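Polyketide biosynthesis cytochrome P450 PksS (Bacillus subtilis, PDB 4YZR) acts on dihydrobacillaene in the biosynthesis of the antibiotic polyketide bacillaene, as a haem-containing cytochrome P450 that is probably a monooxygenase. Local coordinates at residues 27-32 and 47-52; 256-261 and 374-379; 170-175 and 191-196; 117-122 and 361-366; 139-144 and 399-404. One frame throughout, in Å; residues are numbered along the deposited sequence.

Contact 1: residues 27-32 and 47-52; sequences EEPIHR and ITRYDD
Thr-48 N donates to Pro-29 O at 3.2 Å and fixes the end of one antiparallel strand pair where the chain turns into helix 50-58. Arg-49, the N-cap residue of that helix, runs beside the proline ring and points the same way. From CB, a chi1 of -72° keeps its chain on the side of its own amide nitrogen, along the proline. Arg-49 CG then lies 3.7 Å from Pro-29 CB, and the next carbon, Arg-49 CD, approaches the same Pro-29 CB at 3.6 Å. A bend at chi3 (59°) swings the guanidinium off the ring and onto Asp-51, gripped side-on: Arg-49 NE to Asp-51 OD1 is 2.8 Å and Arg-49 NH1 to Asp-51 OD2 is 3.0 Å. On the sheet face carrying Ile-30 and Ile-47, Ile-30 CG2 packs at 4.1 Å from Ile-47 CD1. A water donates to Pro-29 O and Asp-52 OD2 and accepts from Arg-49 N, while Asp-52 OD1 is held by Tyr-302 and Lys-303. The aliphatic part of Arg-49 thus packs on Pro-29, while its charge is probably offset largely by Asp-51, and Pro-29 O is shared between the amide of Thr-48 and a water.

Contact 2: residues 256-261 and 374-379; sequences ALLQHK and PDIELA
In Leu-258, chi1 of -60° and chi2 of 177° together direct the two methyls from the helix toward residues 376-378. Ile-376, with chi1 at -173°, turns its CG2 branch to the helix. There Ile-376 CG2 meets Leu-258 CD2 at 3.9 Å, the two side chains crossing at about a right angle. The other branch, Leu-258 CD1, reaches Leu-378 CD1 at 4.2 Å. Helix 228-259 corresponds to the long central helix of the P450 fold, and its C-terminal end here rests on edge strand 377-378 of a small antiparallel sheet; Val-401 of the central strand also touches both Leu-258 and Ile-376. Beside the leucines a water ties the backbones together, donating to Leu-258 O at 2.8 Å and accepting from Leu-378 N at 2.9 Å. At the exposed margin Gln-259 CG packs 4.3 Å from Leu-378 CD2. Lys-261 NZ and Glu-377 OE1 stay 4.0 Å apart, too far for a salt bridge, though their charges probably attract.

Contact 3: residues 170-175 and 191-196; sequences IWTNAM and REFKDY
The indole of Trp-171 projects onto helix 183-206, where Glu-192 O sits over one face, offset toward the rim, and Tyr-196 meets the six-membered ring. Trp-171 CZ3 presses over one face of the Tyr-196 ring, 3.4 Å from Tyr-196 CG. The two planes are turned 49° against each other with centroids 5.2 Å apart, so the pair is an oblique one, neither stacked nor T-shaped. At the pyrrole end, Trp-171 NE1 makes a weak, strongly bent hydrogen bond of 3.3 Å to Glu-192 OE1, and lies almost as close, 3.4 Å, to Glu-192 CB; Gln-188 holds the other carboxylate oxygen. The Phe-193 ring has Met-175 over one face. A chi1 of 79° tucks Met-175 CG over its own backbone, and the extended remainder lays Met-175 CE over the ring centre, 4.0 Å from the Phe-193 centroid, while SD comes within 3.6 Å of Phe-193 CG, a Met-aromatic contact joined to a CH-pi one. Tyr-196 OH is anchored by Asp-164. These helices match F and G of the P450 fold, a pair that lies over the active site in this family. The N-to-C directions of the two segments are 138° apart, with axes 9.7 Å apart at closest approach; Thr-172 also touches Val-239 and Leu-243, and Met-175 touches Phe-236, of helix 228-259.

Contact 4: residues 117-122 and 361-366; sequences NLRGSI and EGHIAF
Ile-122 and Ile-364 pack against each other at the centre, crossing at about a right angle, with Ile-122 CG2 and Ile-364 CD1 3.7 Å apart. The same Ile-364 CD1 also lies 3.8 Å from Arg-119 O and 4.1 Å from Arg-119 CG, wedged against the first turn of helix 119-133. Beside it, Arg-119 NH1 comes over one face of the His-363 imidazole, with guanidinium and ring planes 73° apart. The arginine chain runs out straight as far as CD and then bends at chi3 (-58°), turning its end to the ring. Farther out, Glu-116 takes Arg-119 NH2 in a salt bridge and is likely to restrict its guanidinium, while Leu-357 and Leu-360 continue the apolar surface against Ile-122. Ile-122 CD1 touches Glu-361 CG at 4.3 Å on the side nearer the haem. Helix 355-372 is the L helix that follows the cysteine loop in P450s, and helix 119-133 corresponds to D. The joint is therefore mainly apolar; the charge of Arg-119 is probably balanced by Glu-116, with the NH1 edge of its guanidinium turned to the imidazole.

Contact 5: residues 139-144 and 399-404; sequences ADIMKS and LPVSLS
A short antiparallel strand pair that runs straight into a helix N-terminus joins residues 139-144 to the C-terminal strand. Ala-139 and Val-401 form a hydrogen-bonded pair: Ala-139 N donates to Val-401 O at 3.1 Å, and Val-401 N returns a bond of 2.9 Å to Ala-139 O. Past it, Ile-141 N donates to Leu-399 O at 2.8 Å. Asp-140, the N-cap of helix 141-146, ties the elements together. With chi1 at 169° its carboxylate swings away from its own amide and offers Asp-140 OD1 to two others, Met-142 N at 2.9 Å as the capping bond and Leu-399 N at 2.8 Å, arriving from opposite faces of the carboxylate plane. The strands belong to the small antiparallel sheet of the P450 fold that brings the segment after the D helix beside the chain's end, with 400-402 in the centre. On the face of Ala-139 and Val-401, Ile-141 CG1 packs 3.7 Å from Val-401 CG2, and Ala-139 CB sits 4.0 Å from Leu-403 CD1. Leu-399 lies alongside Ile-141, Leu-399 CD2 being 3.9 Å from Ile-141 CB, and also reaches Thr-254 and Leu-255 of helix 228-259.

In the fold
Contacts 2 and 5 lie on one three-stranded sheet, their centres 11 Å apart: Glu-377 O accepts a probable hydrogen bond from Ser-402 N at 2.8 Å, and Ala-379 N probably donates to Pro-400 O at 2.9 Å. Contact 4 meets contact 2 where Phe-366 packs on Leu-257. It is also the contact nearest the haem, with the side chain of Glu-361 about 5 Å from it and about 10 Å from that of Cys-352, the probable axial ligand. In contact 3 the side chain of Phe-193 is about 11 Å from the haem and that of Met-175 about 11 Å from the bound histidine. Contact 1 is remote, its centre 33 to 37 Å from the others.

Contact 1: residues 27-32 and 47-52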
# COMPACT_ATOMS: atom_id res chain seq x y z
N GLU A 27 -23.82 -3.05 11.38
CA GLU A 27 -24.60 -4.19 11.99
C GLU A 27 -23.88 -4.99 13.01
O GLU A 27 -24.47 -5.42 14.00
CB GLU A 27 -25.13 -5.12 10.94
CG GLU A 27 -26.03 -4.43 9.94
CD GLU A 27 -26.61 -5.36 8.93
OE1 GLU A 27 -26.56 -6.60 9.14
OE2 GLU A 27 -27.09 -4.83 7.90
N GLU A 28 -22.57 -5.20 12.87
CA GLU A 28 -21.83 -6.02 13.72
C GLU A 28 -20.35 -5.55 13.63
O GLU A 28 -19.49 -6.24 13.09
CB GLU A 28 -21.96 -7.46 13.34
CG GLU A 28 -21.53 -8.43 14.41
CD GLU A 28 -21.75 -9.91 14.03
OE1 GLU A 28 -22.59 -10.23 13.15
OE2 GLU A 28 -21.03 -10.72 14.59
N PRO A 29 -20.13 -4.41 14.27
CA PRO A 29 -18.82 -3.75 14.09
C PRO A 29 -17.66 -4.42 14.75
O PRO A 29 -16.48 -4.07 14.44
CB PRO A 29 -19.11 -2.33 14.58
CG PRO A 29 -20.20 -2.47 15.62
CD PRO A 29 -21.09 -3.52 14.99
N ILE A 30 -17.84 -5.36 15.68
CA ILE A 30 -16.79 -6.14 16.24
C ILE A 30 -17.23 -7.58 16.04
O ILE A 30 -18.19 -8.04 16.75
CB ILE A 30 -16.58 -5.83 17.71
CG1 ILE A 30 -16.22 -4.36 17.84
CG2 ILE A 30 -15.53 -6.76 18.34
CD1 ILE A 30 -16.28 -4.01 19.29
N HIS A 31 -16.58 -8.29 15.16
CA HIS A 31 -17.14 -9.57 14.65
C HIS A 31 -16.15 -10.60 14.67
O HIS A 31 -15.07 -10.54 14.01
CB HIS A 31 -17.64 -9.30 13.23
CG HIS A 31 -18.00 -10.55 12.48
ND1 HIS A 31 -19.17 -11.26 12.73
CD2 HIS A 31 -17.37 -11.23 11.51
CE1 HIS A 31 -19.20 -12.35 11.99
NE2 HIS A 31 -18.15 -12.35 11.20
N ARG A 32 -16.43 -11.74 15.35
CA ARG A 32 -15.56 -12.85 15.37
C ARG A 32 -15.71 -13.75 14.13
O ARG A 32 -16.86 -14.02 13.74
CB ARG A 32 -15.83 -13.69 16.63
CG ARG A 32 -14.79 -14.76 16.80
CD ARG A 32 -14.94 -15.59 18.09
NE ARG A 32 -13.79 -16.52 18.31
CZ ARG A 32 -13.67 -17.74 17.76
NH1 ARG A 32 -14.58 -18.21 16.92
NH2 ARG A 32 -12.67 -18.53 18.05
N ILE A 47 -12.79 -5.52 12.81
CA ILE A 47 -13.08 -4.25 13.45
C ILE A 47 -13.37 -3.23 12.38
O ILE A 47 -12.46 -2.97 11.54
CB ILE A 47 -11.84 -3.84 14.30
CG1 ILE A 47 -11.34 -4.98 15.17
CG2 ILE A 47 -12.17 -2.57 15.15
CD1 ILE A 47 -12.32 -5.54 16.17
N THR A 48 -14.59 -2.73 12.25
CA THR A 48 -14.99 -1.88 11.16
C THR A 48 -15.27 -0.46 11.39
O THR A 48 -15.36 0.33 10.46
CB THR A 48 -16.13 -2.52 10.37
OG1 THR A 48 -17.06 -3.06 11.34
CG2 THR A 48 -15.60 -3.67 9.54
N ARG A 49 -15.52 -0.07 12.68
CA ARG A 49 -15.68 1.34 12.98
C ARG A 49 -14.39 2.11 13.19
O ARG A 49 -13.43 1.53 13.66
CB ARG A 49 -16.46 1.51 14.28
CG ARG A 49 -17.96 1.16 14.16
CD ARG A 49 -18.56 1.03 15.60
NE ARG A 49 -18.41 2.28 16.37
CZ ARG A 49 -19.33 3.22 16.48
NH1 ARG A 49 -19.06 4.33 17.16
NH2 ARG A 49 -20.52 3.13 15.87
N TYR A 50 -14.40 3.40 12.90
CA TYR A 50 -13.20 4.21 13.04
C TYR A 50 -12.75 4.26 14.50
O TYR A 50 -11.58 4.12 14.83
CB TYR A 50 -13.45 5.61 12.52
CG TYR A 50 -12.28 6.52 12.46
CD1 TYR A 50 -11.81 7.24 13.55
CD2 TYR A 50 -11.64 6.76 11.23
CE1 TYR A 50 -10.79 8.14 13.46
CE2 TYR A 50 -10.60 7.69 11.13
CZ TYR A 50 -10.19 8.39 12.25
OH TYR A 50 -9.21 9.35 12.16
N ASP A 51 -13.67 4.50 15.44
CA ASP A 51 -13.25 4.61 16.81
C ASP A 51 -12.69 3.33 17.32
O ASP A 51 -11.64 3.34 18.03
CB ASP A 51 -14.44 5.09 17.74
CG ASP A 51 -15.64 4.21 17.76
OD1 ASP A 51 -15.90 3.33 16.93
OD2 ASP A 51 -16.52 4.35 18.69
N ASP A 52 -13.28 2.21 16.96
CA ASP A 52 -12.73 0.94 17.43
C ASP A 52 -11.40 0.55 16.75
O ASP A 52 -10.47 0.03 17.36
CB ASP A 52 -13.70 -0.23 17.23
CG ASP A 52 -15.03 -0.03 17.98
OD1 ASP A 52 -14.96 0.48 19.14
OD2 ASP A 52 -16.10 -0.38 17.49
O HOH W 1 -16.93 -5.80 11.91
O HOH W 2 -15.68 -1.58 15.04

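Contact 2: residues 256-261 and 374-379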
# COMPACT_ATOMS: atom_id res chain seq x y z
N ALA A 256 -11.65 6.30 -9.62
CA ALA A 256 -12.58 7.11 -8.82
C ALA A 256 -12.75 8.47 -9.49
O ALA A 256 -13.92 8.95 -9.52
CB ALA A 256 -12.08 7.24 -7.39
N LEU A 257 -11.73 9.12 -9.96
CA LEU A 257 -11.89 10.37 -10.69
C LEU A 257 -12.74 10.19 -11.93
O LEU A 257 -13.64 11.04 -12.11
CB LEU A 257 -10.56 10.95 -11.05
CG LEU A 257 -9.67 11.46 -9.92
CD1 LEU A 257 -8.25 11.71 -10.37
CD2 LEU A 257 -10.27 12.69 -9.24
N LEU A 258 -12.60 9.11 -12.68
CA LEU A 258 -13.39 8.87 -13.89
C LEU A 258 -14.83 8.56 -13.55
O LEU A 258 -15.67 8.74 -14.48
CB LEU A 258 -12.71 7.83 -14.78
CG LEU A 258 -11.32 8.20 -15.26
CD1 LEU A 258 -10.76 7.04 -16.05
CD2 LEU A 258 -11.33 9.49 -16.05
N GLN A 259 -15.15 8.08 -12.36
CA GLN A 259 -16.51 7.80 -11.94
C GLN A 259 -17.19 8.98 -11.32
O GLN A 259 -18.42 8.89 -11.11
CB GLN A 259 -16.54 6.67 -10.95
CG GLN A 259 -16.12 5.30 -11.40
CD GLN A 259 -15.83 4.37 -10.13
OE1 GLN A 259 -15.38 4.83 -8.99
NE2 GLN A 259 -15.99 3.20 -10.34
N HIS A 260 -16.47 10.06 -11.09
CA HIS A 260 -16.96 11.28 -10.44
C HIS A 260 -16.58 12.51 -11.21
O HIS A 260 -15.69 13.25 -10.90
CB HIS A 260 -16.45 11.38 -9.00
CG HIS A 260 -16.87 10.26 -8.10
ND1 HIS A 260 -16.25 9.02 -8.07
CD2 HIS A 260 -17.90 10.16 -7.23
CE1 HIS A 260 -16.83 8.24 -7.19
NE2 HIS A 260 -17.80 8.93 -6.62
N LYS A 261 -17.24 12.65 -12.37
CA LYS A 261 -16.87 13.70 -13.35
C LYS A 261 -16.86 15.11 -12.84
O LYS A 261 -16.01 15.88 -13.24
CB LYS A 261 -17.76 13.61 -14.57
CG LYS A 261 -17.31 12.48 -15.51
CD LYS A 261 -18.49 12.11 -16.42
CE LYS A 261 -18.09 11.66 -17.81
NZ LYS A 261 -19.00 10.59 -18.33
N PRO A 374 -7.23 15.75 -21.21
CA PRO A 374 -8.39 16.38 -20.57
C PRO A 374 -9.68 15.68 -20.88
O PRO A 374 -10.63 15.79 -20.09
CB PRO A 374 -8.44 17.80 -21.14
CG PRO A 374 -7.67 17.76 -22.35
CD PRO A 374 -6.58 16.68 -22.16
N ASP A 375 -9.75 14.97 -21.98
CA ASP A 375 -10.96 14.26 -22.40
C ASP A 375 -11.07 12.79 -22.00
O ASP A 375 -11.90 12.02 -22.41
CB ASP A 375 -11.19 14.40 -23.93
CG ASP A 375 -11.37 15.85 -24.37
OD1 ASP A 375 -11.91 16.64 -23.60
OD2 ASP A 375 -10.92 16.16 -25.46
N ILE A 376 -10.11 12.41 -21.13
CA ILE A 376 -10.10 11.01 -20.71
C ILE A 376 -11.46 10.55 -20.12
O ILE A 376 -12.13 11.31 -19.37
CB ILE A 376 -8.97 10.77 -19.70
CG1 ILE A 376 -8.82 9.31 -19.36
CG2 ILE A 376 -9.18 11.63 -18.46
CD1 ILE A 376 -7.56 8.99 -18.52
N GLU A 377 -11.85 9.33 -20.45
CA GLU A 377 -13.14 8.75 -20.03
C GLU A 377 -13.03 7.26 -19.88
O GLU A 377 -12.28 6.60 -20.55
CB GLU A 377 -14.21 9.11 -21.13
CG GLU A 377 -15.62 8.63 -20.92
CD GLU A 377 -16.47 9.06 -22.12
OE1 GLU A 377 -17.39 9.90 -21.95
OE2 GLU A 377 -16.19 8.57 -23.24
N LEU A 378 -13.79 6.74 -18.93
CA LEU A 378 -13.84 5.32 -18.70
C LEU A 378 -14.34 4.53 -19.90
O LEU A 378 -15.28 5.06 -20.59
CB LEU A 378 -14.67 5.08 -17.42
CG LEU A 378 -14.57 3.82 -16.65
CD1 LEU A 378 -13.15 3.56 -16.20
CD2 LEU A 378 -15.51 3.96 -15.46
N ALA A 379 -13.77 3.44 -20.31
CA ALA A 379 -14.17 2.67 -21.51
C ALA A 379 -14.44 1.24 -21.06
O ALA A 379 -14.16 0.29 -21.76
CB ALA A 379 -13.06 2.68 -22.52
O HOH W 3 -15.39 8.54 -17.27

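Contact 3: residues 170-175 and 191-196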
# COMPACT_ATOMS: atom_id res chain seq x y z
N ILE A 170 10.14 -9.39 -12.94
CA ILE A 170 9.70 -10.78 -12.79
C ILE A 170 9.82 -11.24 -11.39
O ILE A 170 8.87 -11.82 -10.83
CB ILE A 170 10.46 -11.76 -13.75
CG1 ILE A 170 10.20 -11.38 -15.18
CG2 ILE A 170 10.11 -13.22 -13.46
CD1 ILE A 170 11.17 -12.14 -16.17
N TRP A 171 10.94 -11.00 -10.70
CA TRP A 171 11.09 -11.44 -9.37
C TRP A 171 10.07 -10.77 -8.41
O TRP A 171 9.51 -11.44 -7.56
CB TRP A 171 12.47 -11.17 -8.83
CG TRP A 171 13.56 -11.97 -9.40
CD1 TRP A 171 13.54 -13.30 -9.69
CD2 TRP A 171 14.91 -11.51 -9.58
NE1 TRP A 171 14.82 -13.68 -10.14
CE2 TRP A 171 15.67 -12.61 -10.05
CE3 TRP A 171 15.53 -10.29 -9.40
CZ2 TRP A 171 17.05 -12.47 -10.36
CZ3 TRP A 171 16.92 -10.19 -9.72
CH2 TRP A 171 17.63 -11.25 -10.16
N THR A 172 9.95 -9.45 -8.56
CA THR A 172 9.10 -8.68 -7.60
C THR A 172 7.67 -9.05 -7.76
O THR A 172 6.91 -9.15 -6.76
CB THR A 172 9.36 -7.20 -7.65
OG1 THR A 172 9.11 -6.73 -8.97
CG2 THR A 172 10.78 -6.87 -7.16
N ASN A 173 7.21 -9.31 -8.99
CA ASN A 173 5.87 -9.85 -9.19
C ASN A 173 5.66 -11.23 -8.59
O ASN A 173 4.63 -11.55 -7.92
CB ASN A 173 5.52 -9.90 -10.65
CG ASN A 173 5.19 -8.60 -11.24
OD1 ASN A 173 5.04 -7.59 -10.54
ND2 ASN A 173 5.17 -8.57 -12.55
N ALA A 174 6.60 -12.14 -8.79
CA ALA A 174 6.45 -13.49 -8.29
C ALA A 174 6.56 -13.57 -6.82
O ALA A 174 5.91 -14.41 -6.14
CB ALA A 174 7.51 -14.39 -8.96
N MET A 175 7.38 -12.72 -6.19
CA MET A 175 7.68 -12.94 -4.81
C MET A 175 6.55 -12.55 -3.81
O MET A 175 6.66 -12.93 -2.66
CB MET A 175 9.03 -12.26 -4.45
CG MET A 175 8.89 -10.77 -4.24
SD MET A 175 10.55 -10.07 -4.15
CE MET A 175 10.08 -8.44 -3.58
N ARG A 191 14.20 -16.08 -2.63
CA ARG A 191 15.60 -16.43 -2.56
C ARG A 191 16.38 -15.73 -3.64
O ARG A 191 17.44 -15.20 -3.38
CB ARG A 191 15.80 -17.99 -2.63
N GLU A 192 15.82 -15.63 -4.86
CA GLU A 192 16.54 -14.97 -5.94
C GLU A 192 16.69 -13.38 -5.80
O GLU A 192 17.70 -12.79 -6.13
CB GLU A 192 15.92 -15.30 -7.30
CG GLU A 192 16.12 -16.83 -7.57
CD GLU A 192 15.37 -17.37 -8.72
OE1 GLU A 192 14.42 -16.76 -9.14
OE2 GLU A 192 15.73 -18.51 -9.14
N PHE A 193 15.59 -12.80 -5.28
CA PHE A 193 15.55 -11.37 -4.93
C PHE A 193 16.66 -11.14 -3.91
O PHE A 193 17.45 -10.25 -4.03
CB PHE A 193 14.22 -11.06 -4.40
CG PHE A 193 14.15 -9.67 -3.77
CD1 PHE A 193 13.98 -8.58 -4.55
CD2 PHE A 193 14.19 -9.49 -2.41
CE1 PHE A 193 13.89 -7.31 -3.98
CE2 PHE A 193 14.15 -8.20 -1.87
CZ PHE A 193 14.00 -7.14 -2.68
N LYS A 194 16.71 -11.99 -2.88
CA LYS A 194 17.74 -11.86 -1.86
C LYS A 194 19.13 -11.94 -2.34
O LYS A 194 19.98 -11.17 -1.98
CB LYS A 194 17.51 -12.94 -0.79
CG LYS A 194 18.55 -12.91 0.31
CD LYS A 194 18.65 -14.30 0.93
CE LYS A 194 19.74 -14.42 1.97
NZ LYS A 194 19.21 -15.00 3.24
N ASP A 195 19.39 -12.89 -3.26
CA ASP A 195 20.76 -13.03 -3.77
C ASP A 195 21.17 -11.85 -4.63
O ASP A 195 22.30 -11.39 -4.62
CB ASP A 195 20.95 -14.34 -4.56
CG ASP A 195 20.84 -15.56 -3.68
OD1 ASP A 195 21.27 -15.47 -2.50
OD2 ASP A 195 20.36 -16.63 -4.19
N TYR A 196 20.16 -11.28 -5.37
CA TYR A 196 20.42 -10.17 -6.17
C TYR A 196 20.77 -8.94 -5.27
O TYR A 196 21.71 -8.20 -5.53
CB TYR A 196 19.20 -9.88 -7.11
CG TYR A 196 19.35 -8.68 -7.90
CD1 TYR A 196 20.16 -8.61 -9.04
CD2 TYR A 196 18.63 -7.53 -7.58
CE1 TYR A 196 20.27 -7.41 -9.74
CE2 TYR A 196 18.70 -6.40 -8.28
CZ TYR A 196 19.56 -6.27 -9.38
OH TYR A 196 19.72 -5.10 -10.11

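Contact 4: residues 117-122 and 361-366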
# COMPACT_ATOMS: atom_id res chain seq x y z
N ASN A 117 12.85 15.97 -3.14
CA ASN A 117 13.97 16.04 -4.09
C ASN A 117 13.83 15.10 -5.29
O ASN A 117 14.45 15.33 -6.35
CB ASN A 117 15.32 15.88 -3.45
CG ASN A 117 15.75 17.08 -2.61
OD1 ASN A 117 15.20 18.18 -2.72
ND2 ASN A 117 16.74 16.86 -1.78
N LEU A 118 12.94 14.10 -5.15
CA LEU A 118 12.64 13.18 -6.25
C LEU A 118 11.64 13.72 -7.24
O LEU A 118 11.43 13.13 -8.30
CB LEU A 118 12.07 11.86 -5.71
CG LEU A 118 13.00 11.16 -4.72
CD1 LEU A 118 12.24 9.93 -4.19
CD2 LEU A 118 14.27 10.71 -5.42
N ARG A 119 11.05 14.85 -6.99
CA ARG A 119 9.95 15.38 -7.81
C ARG A 119 10.28 15.46 -9.24
O ARG A 119 9.56 14.95 -10.13
CB ARG A 119 9.49 16.78 -7.29
CG ARG A 119 8.52 17.43 -8.24
CD ARG A 119 7.97 18.78 -7.68
NE ARG A 119 7.34 18.62 -6.42
CZ ARG A 119 6.09 18.46 -6.05
NH1 ARG A 119 5.17 18.28 -6.86
NH2 ARG A 119 5.83 18.37 -4.74
N GLY A 120 11.40 16.07 -9.60
CA GLY A 120 11.73 16.25 -11.01
C GLY A 120 11.87 14.94 -11.73
O GLY A 120 11.38 14.74 -12.88
N SER A 121 12.49 13.97 -11.14
CA SER A 121 12.64 12.63 -11.73
C SER A 121 11.33 11.89 -11.89
O SER A 121 11.16 11.19 -12.89
CB SER A 121 13.57 11.74 -10.92
OG SER A 121 13.09 11.37 -9.67
N ILE A 122 10.39 12.08 -10.97
CA ILE A 122 9.08 11.43 -11.07
C ILE A 122 8.26 12.13 -12.16
O ILE A 122 7.56 11.44 -12.95
CB ILE A 122 8.38 11.40 -9.74
CG1 ILE A 122 9.21 10.63 -8.71
CG2 ILE A 122 6.96 10.81 -9.91
CD1 ILE A 122 8.70 10.73 -7.31
N GLU A 361 3.96 10.69 -5.70
CA GLU A 361 3.61 10.02 -6.92
C GLU A 361 2.22 10.30 -7.32
O GLU A 361 1.90 10.52 -8.52
CB GLU A 361 3.84 8.49 -6.83
CG GLU A 361 5.29 8.11 -6.69
CD GLU A 361 5.55 6.61 -6.70
OE1 GLU A 361 4.94 5.89 -7.52
OE2 GLU A 361 6.44 6.11 -5.94
N GLY A 362 1.28 10.26 -6.42
CA GLY A 362 -0.14 10.56 -6.69
C GLY A 362 -0.27 11.99 -7.18
O GLY A 362 -0.96 12.22 -8.21
N HIS A 363 0.30 12.95 -6.51
CA HIS A 363 0.24 14.38 -6.93
C HIS A 363 0.67 14.47 -8.37
O HIS A 363 -0.06 15.07 -9.18
CB HIS A 363 1.15 15.15 -5.96
CG HIS A 363 1.36 16.58 -6.30
ND1 HIS A 363 1.93 17.07 -7.45
CD2 HIS A 363 1.19 17.63 -5.49
CE1 HIS A 363 2.13 18.38 -7.33
NE2 HIS A 363 1.64 18.75 -6.17
N ILE A 364 1.83 13.94 -8.69
CA ILE A 364 2.41 14.12 -10.00
C ILE A 364 1.56 13.41 -11.01
O ILE A 364 1.24 13.94 -12.10
CB ILE A 364 3.83 13.66 -10.02
CG1 ILE A 364 4.66 14.62 -9.21
CG2 ILE A 364 4.33 13.54 -11.45
CD1 ILE A 364 6.04 14.18 -8.83
N ALA A 365 1.23 12.16 -10.77
CA ALA A 365 0.59 11.34 -11.76
C ALA A 365 -0.78 11.83 -12.07
O ALA A 365 -1.16 11.88 -13.28
CB ALA A 365 0.50 9.89 -11.28
N PHE A 366 -1.62 12.11 -11.11
CA PHE A 366 -3.00 12.54 -11.41
C PHE A 366 -3.00 13.85 -12.14
O PHE A 366 -3.71 13.99 -13.14
CB PHE A 366 -3.83 12.64 -10.17
CG PHE A 366 -4.04 11.31 -9.43
CD1 PHE A 366 -4.41 10.15 -10.05
CD2 PHE A 366 -3.85 11.27 -8.08
CE1 PHE A 366 -4.58 8.94 -9.24
CE2 PHE A 366 -4.00 10.16 -7.32
CZ PHE A 366 -4.35 8.99 -7.93

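Contact 5: residues 139-144 and 399-404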
# COMPACT_ATOMS: atom_id res chain seq x y z
N ALA A 139 -6.25 3.49 -23.91
CA ALA A 139 -5.16 2.84 -23.12
C ALA A 139 -5.81 2.00 -22.03
O ALA A 139 -6.92 2.19 -21.62
CB ALA A 139 -4.28 3.90 -22.46
N ASP A 140 -5.03 1.04 -21.59
CA ASP A 140 -5.21 0.40 -20.26
C ASP A 140 -4.35 1.16 -19.28
O ASP A 140 -3.11 1.07 -19.37
CB ASP A 140 -4.85 -1.07 -20.35
CG ASP A 140 -4.76 -1.73 -18.96
OD1 ASP A 140 -5.20 -1.15 -17.96
OD2 ASP A 140 -4.25 -2.88 -18.90
N ILE A 141 -5.01 1.93 -18.44
CA ILE A 141 -4.24 2.74 -17.46
C ILE A 141 -3.37 1.90 -16.57
O ILE A 141 -2.28 2.36 -16.21
CB ILE A 141 -5.21 3.56 -16.59
CG1 ILE A 141 -5.80 4.71 -17.44
CG2 ILE A 141 -4.52 4.16 -15.34
CD1 ILE A 141 -4.84 5.81 -17.80
N MET A 142 -3.73 0.67 -16.27
CA MET A 142 -2.81 -0.10 -15.43
C MET A 142 -1.53 -0.39 -16.14
O MET A 142 -0.45 -0.07 -15.64
CB MET A 142 -3.52 -1.33 -14.96
CG MET A 142 -4.81 -1.02 -14.19
SD MET A 142 -4.65 0.13 -12.83
CE MET A 142 -3.51 -0.71 -11.74
N LYS A 143 -1.58 -1.00 -17.34
CA LYS A 143 -0.38 -1.32 -18.04
C LYS A 143 0.48 -0.17 -18.45
O LYS A 143 1.74 -0.24 -18.49
CB LYS A 143 -0.78 -2.22 -19.24
CG LYS A 143 0.37 -2.81 -20.01
CD LYS A 143 -0.17 -3.69 -21.18
CE LYS A 143 -1.06 -3.01 -22.23
NZ LYS A 143 -0.74 -1.58 -22.55
N SER A 144 -0.18 0.91 -18.88
CA SER A 144 0.50 2.03 -19.48
C SER A 144 1.02 3.05 -18.53
O SER A 144 1.82 3.86 -18.91
CB SER A 144 -0.40 2.69 -20.52
OG SER A 144 -1.48 3.32 -19.93
N LEU A 399 -7.69 -1.26 -16.58
CA LEU A 399 -8.49 -0.05 -16.52
C LEU A 399 -8.56 0.60 -17.92
O LEU A 399 -7.81 1.52 -18.21
CB LEU A 399 -8.01 0.96 -15.50
CG LEU A 399 -8.82 2.24 -15.31
CD1 LEU A 399 -10.23 1.96 -15.06
CD2 LEU A 399 -8.28 3.11 -14.16
N PRO A 400 -9.49 0.04 -18.77
CA PRO A 400 -9.60 0.62 -20.11
C PRO A 400 -10.17 1.99 -20.13
O PRO A 400 -11.21 2.19 -19.53
CB PRO A 400 -10.49 -0.42 -20.82
CG PRO A 400 -10.64 -1.62 -19.98
CD PRO A 400 -10.34 -1.13 -18.58
N VAL A 401 -9.58 2.95 -20.84
CA VAL A 401 -10.04 4.26 -20.99
C VAL A 401 -9.93 4.68 -22.47
O VAL A 401 -9.18 4.14 -23.23
CB VAL A 401 -9.21 5.31 -20.13
CG1 VAL A 401 -9.32 4.93 -18.64
CG2 VAL A 401 -7.80 5.39 -20.49
N SER A 402 -10.77 5.70 -22.75
CA SER A 402 -10.63 6.47 -24.02
C SER A 402 -9.87 7.68 -23.67
O SER A 402 -10.15 8.35 -22.66
CB SER A 402 -12.04 6.79 -24.49
OG SER A 402 -11.92 7.72 -25.56
N LEU A 403 -8.85 8.02 -24.44
CA LEU A 403 -8.03 9.18 -24.21
C LEU A 403 -8.45 10.40 -25.00
O LEU A 403 -8.18 11.50 -24.55
CB LEU A 403 -6.56 8.87 -24.50
CG LEU A 403 -5.87 7.77 -23.72
CD1 LEU A 403 -4.51 7.44 -24.25
CD2 LEU A 403 -5.77 8.07 -22.21
N SER A 404 -8.88 10.19 -26.23
CA SER A 404 -9.19 11.23 -27.26
C SER A 404 -10.06 10.58 -28.33
O SER A 404 -10.32 9.43 -28.31
CB SER A 404 -7.86 11.76 -27.82
OG SER A 404 -7.21 10.80 -28.65